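Local coordinates for C alpha-dehydrogenase (Sphingobium sp. SYK-6, PDB 4YAG), which is an NADH-binding short-chain dehydrogenase/reductase that probably oxidises the alpha-carbon alcohol of lignin-derived beta-aryl ethers, at residues D40-A45 and V58-L63; T167-I172 and V183-P188; Q200-P203 and G209-L212. All blocks are in the same frame, centred on the assembly; numbering follows the deposited sequence.

Contacts 1 and 2 each pack a helix antiparallel against the strand that follows it, at two distant places in one Rossmann sheet: contact 1 at the edge strand 58-62, partly buried, contact 2 at strand 181-187 in the core. Their centres lie about 26 Å apart, on opposite sides of the chain's centre. In both the touching atoms are mostly carbon. Contact 3 involves no strand; it joins two pieces of the loop region that follows strand 181-187, through a buried arginine paired with two carboxylates, one of which also holds a serine. All three reach NADH: contact 1 and contact 3 near the adenosine ribose, contact 2 through a proline on the nicotinamide.

Contact 1 of 3, residues D40-A45 and V58-L63; sequences DHLDEA and VHTIRL. With NAI (1,4-dihydronicotinamide adenine dinucleotide), chain C.
Leu42 fits its forked end against the strand, one methyl for each of two neighbourhoods. CD2 rests on Thr60, 3.8 Å from its CB, while CD1 reaches further along and lies over the backbone, 3.7 Å from both the Ile61 carbonyl O and Arg62 CA. A chi1 of -69°, with CG anti to the carbonyl carbon, helps direct this fork to the strand, and the Leu42 and Thr60 side chains run past each other in opposite directions. Thr60 offers CB and CG2. Of the Arg62 side chain CB touches CD1; the rest extends away from Leu42, past Gln39.

One residue before Leu42, His41 faces the cofactor. His41 ND1 donates to O3B of the adenosine ribose at 2.8 Å, a fairly straight bond (162° at the hydrogen), with the ribose approaching the ring at its edge and C3B in the ring plane. At the far side of the ring NE2 is bonded to Glu197, so the two bonds fix the rotation of the imidazole and probably favour its protonated form. On the second segment, Leu63 O comes within 3.3 Å of C2A at the rim of the adenine. Behind these, Asp40 OD1 takes a weak bond from the His41 backbone N and a salt bridge from Arg38.

Helix 39-51 and strand 58-62 run antiparallel, 175° between their directions and 9.0 Å between their axes, as the last two elements of the beta-alpha-beta unit that begins with strand 31-36. That strand is bonded along the backbone of 58-63, which forms an edge of the sheet; Ile61 and Leu63 point away from helix 39-51 and pack on helix 68-82.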
loop_
_atom_site.group_PDB
_atom_site.type_symbol
_atom_site.label_atom_id
_atom_site.label_comp_id
_atom_site.label_asym_id
_atom_site.label_seq_id
_atom_site.Cartn_x
_atom_site.Cartn_y
_atom_site.Cartn_z
ATOM N N ASP A 40 -17.821 -14.914 18.367
ATOM C CA ASP A 40 -17.942 -14.603 19.793
ATOM C C ASP A 40 -18.003 -13.089 20.046
ATOM O O ASP A 40 -18.767 -12.634 20.913
ATOM C CB ASP A 40 -16.862 -15.294 20.640
ATOM C CG ASP A 40 -15.444 -14.965 20.209
ATOM O OD1 ASP A 40 -15.227 -14.502 19.076
ATOM O OD2 ASP A 40 -14.523 -15.199 21.018
ATOM N N HIS A 41 -17.235 -12.318 19.278
ATOM C CA HIS A 41 -17.330 -10.866 19.349
ATOM C C HIS A 41 -18.732 -10.406 18.936
ATOM O O HIS A 41 -19.323 -9.550 19.596
ATOM C CB HIS A 41 -16.266 -10.175 18.472
ATOM C CG HIS A 41 -14.875 -10.335 18.981
ATOM N ND1 HIS A 41 -13.785 -9.720 18.364
ATOM C CD2 HIS A 41 -14.350 -10.999 20.029
ATOM C CE1 HIS A 41 -12.699 -9.994 19.015
ATOM N NE2 HIS A 41 -12.994 -10.795 20.039
ATOM N N LEU A 42 -19.258 -10.951 17.841
ATOM C CA LEU A 42 -20.597 -10.568 17.375
ATOM C C LEU A 42 -21.640 -10.883 18.441
ATOM O O LEU A 42 -22.555 -10.078 18.664
ATOM C CB LEU A 42 -20.969 -11.285 16.078
ATOM C CG LEU A 42 -20.175 -10.843 14.845
ATOM C CD1 LEU A 42 -20.402 -11.777 13.678
ATOM C CD2 LEU A 42 -20.528 -9.437 14.430
ATOM N N ASP A 43 -21.529 -12.041 19.082
ATOM C CA ASP A 43 -22.504 -12.423 20.104
ATOM C C ASP A 43 -22.458 -11.467 21.303
ATOM O O ASP A 43 -23.501 -11.087 21.865
ATOM C CB ASP A 43 -22.271 -13.857 20.572
ATOM C CG ASP A 43 -22.577 -14.894 19.498
ATOM O OD1 ASP A 43 -23.254 -14.565 18.496
ATOM O OD2 ASP A 43 -22.138 -16.050 19.680
ATOM N N GLU A 44 -21.252 -11.069 21.689
ATOM C CA GLU A 44 -21.070 -10.142 22.799
ATOM C C GLU A 44 -21.648 -8.778 22.462
ATOM O O GLU A 44 -22.247 -8.143 23.331
ATOM C CB GLU A 44 -19.584 -9.989 23.131
ATOM C CG GLU A 44 -18.971 -11.218 23.764
ATOM C CD GLU A 44 -17.457 -11.214 23.706
ATOM O OE1 GLU A 44 -16.869 -10.218 23.230
ATOM O OE2 GLU A 44 -16.856 -12.222 24.119
ATOM N N ALA A 45 -21.433 -8.318 21.233
ATOM C CA ALA A 45 -21.973 -7.037 20.801
ATOM C C ALA A 45 -23.495 -7.096 20.785
ATOM O O ALA A 45 -24.161 -6.142 21.177
ATOM C CB ALA A 45 -21.446 -6.681 19.431
ATOM N N VAL A 58 -29.690 -3.252 15.409
ATOM C CA VAL A 58 -28.358 -3.802 15.221
ATOM C C VAL A 58 -28.469 -5.197 14.615
ATOM O O VAL A 58 -29.118 -6.084 15.174
ATOM C CB VAL A 58 -27.585 -3.898 16.538
ATOM C CG1 VAL A 58 -26.161 -4.414 16.256
ATOM C CG2 VAL A 58 -27.537 -2.538 17.219
ATOM N N HIS A 59 -27.873 -5.354 13.435
ATOM C CA HIS A 59 -27.820 -6.645 12.762
ATOM C C HIS A 59 -26.358 -7.065 12.679
ATOM O O HIS A 59 -25.499 -6.224 12.458
ATOM C CB HIS A 59 -28.398 -6.527 11.353
ATOM C CG HIS A 59 -28.377 -7.799 10.567
ATOM N ND1 HIS A 59 -29.025 -8.946 10.981
ATOM C CD2 HIS A 59 -27.822 -8.103 9.371
ATOM C CE1 HIS A 59 -28.855 -9.897 10.084
ATOM N NE2 HIS A 59 -28.125 -9.413 9.091
ATOM N N THR A 60 -26.074 -8.351 12.849
ATOM C CA THR A 60 -24.706 -8.840 12.791
ATOM C C THR A 60 -24.529 -9.781 11.612
ATOM O O THR A 60 -25.415 -10.559 11.282
ATOM C CB THR A 60 -24.303 -9.574 14.073
ATOM O OG1 THR A 60 -25.236 -10.615 14.326
ATOM C CG2 THR A 60 -24.298 -8.598 15.249
ATOM N N ILE A 61 -23.355 -9.697 11.004
ATOM C CA ILE A 61 -22.975 -10.584 9.914
ATOM C C ILE A 61 -21.557 -11.055 10.156
ATOM O O ILE A 61 -20.640 -10.232 10.333
ATOM C CB ILE A 61 -23.006 -9.875 8.536
ATOM C CG1 ILE A 61 -24.407 -9.364 8.212
ATOM C CG2 ILE A 61 -22.546 -10.828 7.429
ATOM C CD1 ILE A 61 -24.481 -8.562 6.930
ATOM N N ARG A 62 -21.379 -12.365 10.134
ATOM C CA ARG A 62 -20.050 -12.956 10.237
ATOM C C ARG A 62 -19.438 -13.045 8.836
ATOM O O ARG A 62 -20.017 -13.688 7.931
ATOM C CB ARG A 62 -20.127 -14.333 10.872
ATOM C CG ARG A 62 -18.751 -14.967 11.052
ATOM C CD ARG A 62 -18.817 -16.262 11.788
ATOM N NE ARG A 62 -17.516 -16.926 11.816
ATOM C CZ ARG A 62 -17.119 -17.855 10.948
ATOM N NH1 ARG A 62 -17.916 -18.258 9.961
ATOM N NH2 ARG A 62 -15.912 -18.389 11.074
ATOM N N LEU A 63 -18.264 -12.443 8.662
ATOM C CA LEU A 63 -17.592 -12.483 7.375
ATOM C C LEU A 63 -16.127 -12.141 7.540
ATOM O O LEU A 63 -15.707 -11.639 8.571
ATOM C CB LEU A 63 -18.237 -11.532 6.363
ATOM C CG LEU A 63 -18.356 -10.057 6.699
ATOM C CD1 LEU A 63 -17.027 -9.314 6.646
ATOM C CD2 LEU A 63 -19.344 -9.375 5.735
HETATM P PA NAI C . -10.046 -5.183 17.648
HETATM O O1A NAI C . -9.387 -6.509 17.387
HETATM O O2A NAI C . -10.569 -4.940 19.049
HETATM O O5B NAI C . -11.220 -4.948 16.628
HETATM C C5B NAI C . -11.086 -5.384 15.307
HETATM C C4B NAI C . -12.205 -6.293 14.986
HETATM O O4B NAI C . -12.040 -6.572 13.558
HETATM C C3B NAI C . -12.242 -7.567 15.706
HETATM O O3B NAI C . -13.528 -7.816 16.311
HETATM C C2B NAI C . -11.883 -8.562 14.715
HETATM O O2B NAI C . -12.461 -9.855 14.950
HETATM C C1B NAI C . -12.280 -7.978 13.433
HETATM N N9A NAI C . -11.572 -8.519 12.302
HETATM C C8A NAI C . -10.232 -8.826 12.197
HETATM N N7A NAI C . -9.973 -9.361 10.996
HETATM C C5A NAI C . -11.138 -9.407 10.274
HETATM C C6A NAI C . -11.514 -9.842 9.002
HETATM N N6A NAI C . -10.567 -10.453 8.168
HETATM N N1A NAI C . -12.805 -9.729 8.597
HETATM C C2A NAI C . -13.734 -9.196 9.425
HETATM N N3A NAI C . -13.428 -8.766 10.659
HETATM C C4A NAI C . -12.156 -8.865 11.106
HETATM O O3 NAI C . -8.906 -4.130 17.320
HETATM P PN NAI C . -8.979 -2.554 16.989
HETATM O O1N NAI C . -10.310 -1.929 17.385
HETATM O O2N NAI C . -7.786 -1.962 17.696
HETATM O O5D NAI C . -8.793 -2.509 15.393
HETATM C C5D NAI C . -9.589 -1.665 14.557
HETATM C C4D NAI C . -8.718 -0.961 13.581
HETATM O O4D NAI C . -7.945 0.062 14.309
HETATM C C3D NAI C . -7.741 -1.817 12.903
HETATM O O3D NAI C . -7.748 -1.513 11.493
HETATM C C2D NAI C . -6.448 -1.484 13.495
HETATM O O2D NAI C . -5.378 -1.726 12.574
HETATM C C1D NAI C . -6.561 -0.071 13.807
HETATM N N1N NAI C . -5.718 0.519 14.779
HETATM C C2N NAI C . -5.786 0.234 16.122
HETATM C C3N NAI C . -4.940 0.885 17.005
HETATM C C7N NAI C . -4.995 0.598 18.466
HETATM O O7N NAI C . -4.150 1.059 19.264
HETATM N N7N NAI C . -6.134 -0.177 18.953
HETATM C C4N NAI C . -4.026 1.830 16.571
HETATM C C5N NAI C . -4.008 2.146 15.225
HETATM C C6N NAI C . -4.849 1.508 14.349
#

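Contact 2 of 3, residues T167-I172 and V183-P188; sequences TLTETI and VTVLMP. With NAI (1,4-dihydronicotinamide adenine dinucleotide), chain C.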
loop_
_atom_site.group_PDB
_atom_site.type_symbol
_atom_site.label_atom_id
_atom_site.label_comp_id
_atom_site.label_asym_id
_atom_site.label_seq_id
_atom_site.Cartn_x
_atom_site.Cartn_y
_atom_site.Cartn_z
ATOM N N THR A 167 -3.473 7.011 1.623
ATOM C CA THR A 167 -3.442 7.509 0.246
ATOM C C THR A 167 -4.709 7.106 -0.511
ATOM O O THR A 167 -5.265 7.894 -1.261
ATOM C CB THR A 167 -2.189 7.000 -0.454
ATOM O OG1 THR A 167 -1.050 7.504 0.256
ATOM C CG2 THR A 167 -2.125 7.454 -1.915
ATOM N N LEU A 168 -5.144 5.864 -0.326
ATOM C CA LEU A 168 -6.392 5.392 -0.928
ATOM C C LEU A 168 -7.517 6.366 -0.623
ATOM O O LEU A 168 -8.287 6.768 -1.503
ATOM C CB LEU A 168 -6.707 4.000 -0.384
ATOM C CG LEU A 168 -8.099 3.431 -0.687
ATOM C CD1 LEU A 168 -8.227 3.172 -2.188
ATOM C CD2 LEU A 168 -8.369 2.185 0.114
ATOM N N THR A 169 -7.627 6.738 0.642
ATOM C CA THR A 169 -8.738 7.571 1.082
ATOM C C THR A 169 -8.643 8.953 0.446
ATOM O O THR A 169 -9.630 9.516 -0.032
ATOM C CB THR A 169 -8.783 7.690 2.605
ATOM O OG1 THR A 169 -8.765 6.389 3.196
ATOM C CG2 THR A 169 -10.039 8.419 3.033
ATOM N N GLU A 170 -7.441 9.519 0.411
ATOM C CA GLU A 170 -7.246 10.812 -0.210
ATOM C C GLU A 170 -7.641 10.787 -1.693
ATOM O O GLU A 170 -8.306 11.697 -2.217
ATOM C CB GLU A 170 -5.763 11.204 -0.130
ATOM C CG GLU A 170 -5.250 11.461 1.255
ATOM C CD GLU A 170 -3.723 11.615 1.301
ATOM O OE1 GLU A 170 -3.045 11.248 0.314
ATOM O OE2 GLU A 170 -3.214 12.115 2.332
ATOM N N THR A 171 -7.232 9.738 -2.384
ATOM C CA THR A 171 -7.429 9.703 -3.821
ATOM C C THR A 171 -8.873 9.484 -4.215
ATOM O O THR A 171 -9.309 10.018 -5.241
ATOM C CB THR A 171 -6.530 8.641 -4.492
ATOM O OG1 THR A 171 -6.935 7.313 -4.095
ATOM C CG2 THR A 171 -5.081 8.906 -4.139
ATOM N N ILE A 172 -9.633 8.721 -3.433
ATOM C CA ILE A 172 -11.022 8.468 -3.812
ATOM C C ILE A 172 -11.940 9.657 -3.541
ATOM O O ILE A 172 -13.073 9.661 -4.010
ATOM C CB ILE A 172 -11.631 7.213 -3.128
ATOM C CG1 ILE A 172 -11.760 7.418 -1.622
ATOM C CG2 ILE A 172 -10.812 5.961 -3.471
ATOM C CD1 ILE A 172 -12.423 6.256 -0.901
ATOM N N VAL A 183 -15.500 11.263 2.527
ATOM C CA VAL A 183 -14.559 10.262 3.024
ATOM C C VAL A 183 -13.683 10.797 4.144
ATOM O O VAL A 183 -13.389 11.986 4.214
ATOM C CB VAL A 183 -13.655 9.674 1.906
ATOM C CG1 VAL A 183 -14.505 9.150 0.747
ATOM C CG2 VAL A 183 -12.656 10.698 1.387
ATOM N N THR A 184 -13.290 9.883 5.029
ATOM C CA THR A 184 -12.436 10.185 6.171
ATOM C C THR A 184 -11.457 9.042 6.350
ATOM O O THR A 184 -11.840 7.883 6.271
ATOM C CB THR A 184 -13.255 10.279 7.467
ATOM O OG1 THR A 184 -14.216 11.337 7.361
ATOM C CG2 THR A 184 -12.366 10.520 8.677
ATOM N N VAL A 185 -10.196 9.361 6.601
ATOM C CA VAL A 185 -9.263 8.356 7.086
ATOM C C VAL A 185 -8.960 8.654 8.549
ATOM O O VAL A 185 -8.577 9.779 8.918
ATOM C CB VAL A 185 -7.977 8.234 6.236
ATOM C CG1 VAL A 185 -7.226 9.547 6.141
ATOM C CG2 VAL A 185 -7.087 7.136 6.799
ATOM N N LEU A 186 -9.213 7.639 9.374
ATOM C CA LEU A 186 -8.933 7.673 10.798
ATOM C C LEU A 186 -7.559 7.096 11.063
ATOM O O LEU A 186 -7.243 5.997 10.603
ATOM C CB LEU A 186 -10.015 6.852 11.505
ATOM C CG LEU A 186 -9.807 6.557 12.986
ATOM C CD1 LEU A 186 -9.732 7.804 13.832
ATOM C CD2 LEU A 186 -10.923 5.626 13.468
ATOM N N MET A 187 -6.744 7.856 11.783
ATOM C CA MET A 187 -5.374 7.492 12.101
ATOM C C MET A 187 -5.193 7.461 13.607
ATOM O O MET A 187 -4.911 8.490 14.229
ATOM C CB MET A 187 -4.409 8.479 11.433
ATOM C CG MET A 187 -4.485 8.385 9.924
ATOM S SD MET A 187 -3.688 9.769 9.071
ATOM C CE MET A 187 -4.813 11.082 9.453
ATOM N N PRO A 188 -5.442 6.285 14.214
ATOM C CA PRO A 188 -5.307 6.265 15.662
ATOM C C PRO A 188 -3.888 6.072 16.179
ATOM O O PRO A 188 -3.022 5.474 15.524
ATOM C CB PRO A 188 -6.157 5.052 16.083
ATOM C CG PRO A 188 -7.036 4.734 14.906
ATOM C CD PRO A 188 -6.184 5.116 13.717
HETATM P PA NAI C . -10.046 -5.183 17.648
HETATM O O1A NAI C . -9.387 -6.509 17.387
HETATM O O2A NAI C . -10.569 -4.940 19.049
HETATM O O5B NAI C . -11.220 -4.948 16.628
HETATM C C5B NAI C . -11.086 -5.384 15.307
HETATM C C4B NAI C . -12.205 -6.293 14.986
HETATM O O4B NAI C . -12.040 -6.572 13.558
HETATM C C3B NAI C . -12.242 -7.567 15.706
HETATM O O3B NAI C . -13.528 -7.816 16.311
HETATM C C2B NAI C . -11.883 -8.562 14.715
HETATM O O2B NAI C . -12.461 -9.855 14.950
HETATM C C1B NAI C . -12.280 -7.978 13.433
HETATM N N9A NAI C . -11.572 -8.519 12.302
HETATM C C8A NAI C . -10.232 -8.826 12.197
HETATM N N7A NAI C . -9.973 -9.361 10.996
HETATM C C5A NAI C . -11.138 -9.407 10.274
HETATM C C6A NAI C . -11.514 -9.842 9.002
HETATM N N6A NAI C . -10.567 -10.453 8.168
HETATM N N1A NAI C . -12.805 -9.729 8.597
HETATM C C2A NAI C . -13.734 -9.196 9.425
HETATM N N3A NAI C . -13.428 -8.766 10.659
HETATM C C4A NAI C . -12.156 -8.865 11.106
HETATM O O3 NAI C . -8.906 -4.130 17.320
HETATM P PN NAI C . -8.979 -2.554 16.989
HETATM O O1N NAI C . -10.310 -1.929 17.385
HETATM O O2N NAI C . -7.786 -1.962 17.696
HETATM O O5D NAI C . -8.793 -2.509 15.393
HETATM C C5D NAI C . -9.589 -1.665 14.557
HETATM C C4D NAI C . -8.718 -0.961 13.581
HETATM O O4D NAI C . -7.945 0.062 14.309
HETATM C C3D NAI C . -7.741 -1.817 12.903
HETATM O O3D NAI C . -7.748 -1.513 11.493
HETATM C C2D NAI C . -6.448 -1.484 13.495
HETATM O O2D NAI C . -5.378 -1.726 12.574
HETATM C C1D NAI C . -6.561 -0.071 13.807
HETATM N N1N NAI C . -5.718 0.519 14.779
HETATM C C2N NAI C . -5.786 0.234 16.122
HETATM C C3N NAI C . -4.940 0.885 17.005
HETATM C C7N NAI C . -4.995 0.598 18.466
HETATM O O7N NAI C . -4.150 1.059 19.264
HETATM N N7N NAI C . -6.134 -0.177 18.953
HETATM C C4N NAI C . -4.026 1.830 16.571
HETATM C C5N NAI C . -4.008 2.146 15.225
HETATM C C6N NAI C . -4.849 1.508 14.349
#
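Thr169 puts both branches of its side chain on the strand. At chi1 -53° the methyl CG2 is anti to the backbone N and settles 3.7 Å from the Thr184 carbonyl C, with Val183 CG2 beside it at 3.8 Å. The hydroxyl goes the other way, beside its own backbone N, and passes 3.6 Å from Val185 CB; it is buried, but bonds to Val165 O and Asn141 satisfy it. Val183 also sets CG2 3.5 Å from the Thr169 carbonyl O. Its other branch, CG1, meets Ile172 CD1 at 3.9 Å. Ile172 gets there by putting CG1 between its backbone N and carbonyl carbon (chi1 66°) and continuing extended.

The helix also packs on the second subunit: Thr167 on its Ala163, Leu168 on its Trp108 and Thr171 on its Ala156, while Ile172, besides meeting Val183, touches its Phe100. At the strand's end Pro188 lays its ring on the nicotinamide, CB 3.7 Å from C5N.

Helix and strand run antiparallel as the second half of a beta-alpha-beta crossover of the Rossmann fold; in this SDR enzyme, the helix also carries the NADH-binding Tyr158 and Lys162.

Contact 3 of 3, residues Q200-P203 and G209-L212; sequences QNRP and GSGL. With NAI (1,4-dihydronicotinamide adenine dinucleotide), chain C.
Ser210 sets its hydroxyl over one face of the Arg202 guanidinium, with OG 3.4 Å from both NH1 and NH2. This is contact without a hydrogen bond, because the N-H groups do not point at the serine; they are spent elsewhere, NE on Glu216, NH2 on Asp107 and NH1 on the Phe206 carbonyl. Three bonds to different partners fix the orientation of the guanidinium plane, and the carboxylates of Glu216 and Asp107 probably offset the positive charge of this buried arginine.

The Arg202 chain leaves the backbone extended, CG anti to the backbone N, then bends at chi3 (-77°) to bring the flat end under the serine. Ser210 has its own anchors. Its CB stands 3.5 Å from Arg202 NH1, and OG is bonded to the same Asp107 oxygen that pairs with Arg202 NH2, so one carboxylate oxygen positions both partners. OG also accepts from the backbone N of Leu212 at 3.1 Å, nearly straight at 168°, which closes an ST turn. Leu212 is a looser neighbour, its CB 4.4 Å from Arg202 NH2, oblique to the guanidinium.

Residues 200-203 follow on from the short, weakly bonded helix 198-201 and border the NADH pocket through Asn201, whose ND2 lies 3.7 Å from C2B of the adenosine ribose, with OD1 held by Arg38. The Arg202-Ser210 contact lies further out, against helix 105-133, which carries Asp107 and whose Tyr110 packs against Arg202 and Pro203. Leu212 takes the N-cap position of helix 213-219, which supplies Glu216.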
loop_
_atom_site.group_PDB
_atom_site.type_symbol
_atom_site.label_atom_id
_atom_site.label_comp_id
_atom_site.label_asym_id
_atom_site.label_seq_id
_atom_site.Cartn_x
_atom_site.Cartn_y
_atom_site.Cartn_z
ATOM N N GLN A 200 -5.775 -15.155 16.622
ATOM C CA GLN A 200 -7.069 -15.842 16.520
ATOM C C GLN A 200 -7.873 -15.391 15.303
ATOM O O GLN A 200 -8.773 -16.099 14.840
ATOM C CB GLN A 200 -7.963 -15.524 17.721
ATOM C CG GLN A 200 -7.614 -16.115 19.032
ATOM C CD GLN A 200 -8.770 -15.910 20.002
ATOM O OE1 GLN A 200 -9.852 -16.485 19.835
ATOM N NE2 GLN A 200 -8.570 -15.047 20.980
ATOM N N ASN A 201 -7.602 -14.183 14.830
ATOM C CA ASN A 201 -8.419 -13.567 13.795
ATOM C C ASN A 201 -7.871 -13.829 12.401
ATOM O O ASN A 201 -8.556 -13.578 11.418
ATOM C CB ASN A 201 -8.537 -12.051 14.007
ATOM C CG ASN A 201 -9.149 -11.708 15.349
ATOM O OD1 ASN A 201 -9.811 -12.550 15.956
ATOM N ND2 ASN A 201 -8.947 -10.464 15.814
ATOM N N ARG A 202 -6.647 -14.339 12.325
ATOM C CA ARG A 202 -6.027 -14.626 11.031
ATOM C C ARG A 202 -6.868 -15.657 10.281
ATOM O O ARG A 202 -7.137 -16.733 10.816
ATOM C CB ARG A 202 -4.627 -15.198 11.248
ATOM C CG ARG A 202 -3.866 -15.508 9.964
ATOM C CD ARG A 202 -2.534 -16.212 10.238
ATOM N NE ARG A 202 -1.483 -15.314 10.714
ATOM C CZ ARG A 202 -0.381 -14.963 10.037
ATOM N NH1 ARG A 202 -0.140 -15.397 8.803
ATOM N NH2 ARG A 202 0.493 -14.144 10.607
ATOM N N PRO A 203 -7.301 -15.337 9.048
ATOM C CA PRO A 203 -8.087 -16.354 8.344
ATOM C C PRO A 203 -7.310 -17.647 8.126
ATOM O O PRO A 203 -6.085 -17.644 8.003
ATOM C CB PRO A 203 -8.423 -15.685 7.012
ATOM C CG PRO A 203 -8.390 -14.203 7.310
ATOM C CD PRO A 203 -7.282 -14.050 8.328
ATOM N N GLY A 209 2.413 -22.042 7.023
ATOM C CA GLY A 209 3.548 -21.383 6.398
ATOM C C GLY A 209 3.816 -19.980 6.886
ATOM O O GLY A 209 4.716 -19.318 6.382
ATOM N N SER A 210 3.038 -19.512 7.856
ATOM C CA SER A 210 3.361 -18.266 8.544
ATOM C C SER A 210 4.655 -18.436 9.324
ATOM O O SER A 210 4.964 -19.529 9.823
ATOM C CB SER A 210 2.239 -17.883 9.507
ATOM O OG SER A 210 2.608 -16.787 10.326
ATOM N N GLY A 211 5.424 -17.363 9.428
ATOM C CA GLY A 211 6.600 -17.393 10.270
ATOM C C GLY A 211 6.436 -16.701 11.612
ATOM O O GLY A 211 7.401 -16.585 12.353
ATOM N N LEU A 212 5.220 -16.260 11.928
ATOM C CA LEU A 212 5.002 -15.358 13.059
ATOM C C LEU A 212 4.067 -15.926 14.133
ATOM O O LEU A 212 3.561 -15.184 14.967
ATOM C CB LEU A 212 4.429 -14.028 12.548
ATOM C CG LEU A 212 5.364 -13.284 11.603
ATOM C CD1 LEU A 212 4.718 -12.027 11.061
ATOM C CD2 LEU A 212 6.695 -12.964 12.286
HETATM P PA NAI C . -10.046 -5.183 17.648
HETATM O O1A NAI C . -9.387 -6.509 17.387
HETATM O O2A NAI C . -10.569 -4.940 19.049
HETATM O O5B NAI C . -11.220 -4.948 16.628
HETATM C C5B NAI C . -11.086 -5.384 15.307
HETATM C C4B NAI C . -12.205 -6.293 14.986
HETATM O O4B NAI C . -12.040 -6.572 13.558
HETATM C C3B NAI C . -12.242 -7.567 15.706
HETATM O O3B NAI C . -13.528 -7.816 16.311
HETATM C C2B NAI C . -11.883 -8.562 14.715
HETATM O O2B NAI C . -12.461 -9.855 14.950
HETATM C C1B NAI C . -12.280 -7.978 13.433
HETATM N N9A NAI C . -11.572 -8.519 12.302
HETATM C C8A NAI C . -10.232 -8.826 12.197
HETATM N N7A NAI C . -9.973 -9.361 10.996
HETATM C C5A NAI C . -11.138 -9.407 10.274
HETATM C C6A NAI C . -11.514 -9.842 9.002
HETATM N N6A NAI C . -10.567 -10.453 8.168
HETATM N N1A NAI C . -12.805 -9.729 8.597
HETATM C C2A NAI C . -13.734 -9.196 9.425
HETATM N N3A NAI C . -13.428 -8.766 10.659
HETATM C C4A NAI C . -12.156 -8.865 11.106
HETATM O O3 NAI C . -8.906 -4.130 17.320
HETATM P PN NAI C . -8.979 -2.554 16.989
HETATM O O1N NAI C . -10.310 -1.929 17.385
HETATM O O2N NAI C . -7.786 -1.962 17.696
HETATM O O5D NAI C . -8.793 -2.509 15.393
HETATM C C5D NAI C . -9.589 -1.665 14.557
HETATM C C4D NAI C . -8.718 -0.961 13.581
HETATM O O4D NAI C . -7.945 0.062 14.309
HETATM C C3D NAI C . -7.741 -1.817 12.903
HETATM O O3D NAI C . -7.748 -1.513 11.493
HETATM C C2D NAI C . -6.448 -1.484 13.495
HETATM O O2D NAI C . -5.378 -1.726 12.574
HETATM C C1D NAI C . -6.561 -0.071 13.807
HETATM N N1N NAI C . -5.718 0.519 14.779
HETATM C C2N NAI C . -5.786 0.234 16.122
HETATM C C3N NAI C . -4.940 0.885 17.005
HETATM C C7N NAI C . -4.995 0.598 18.466
HETATM O O7N NAI C . -4.150 1.059 19.264
HETATM N N7N NAI C . -6.134 -0.177 18.953
HETATM C C4N NAI C . -4.026 1.830 16.571
HETATM C C5N NAI C . -4.008 2.146 15.225
HETATM C C6N NAI C . -4.849 1.508 14.349
#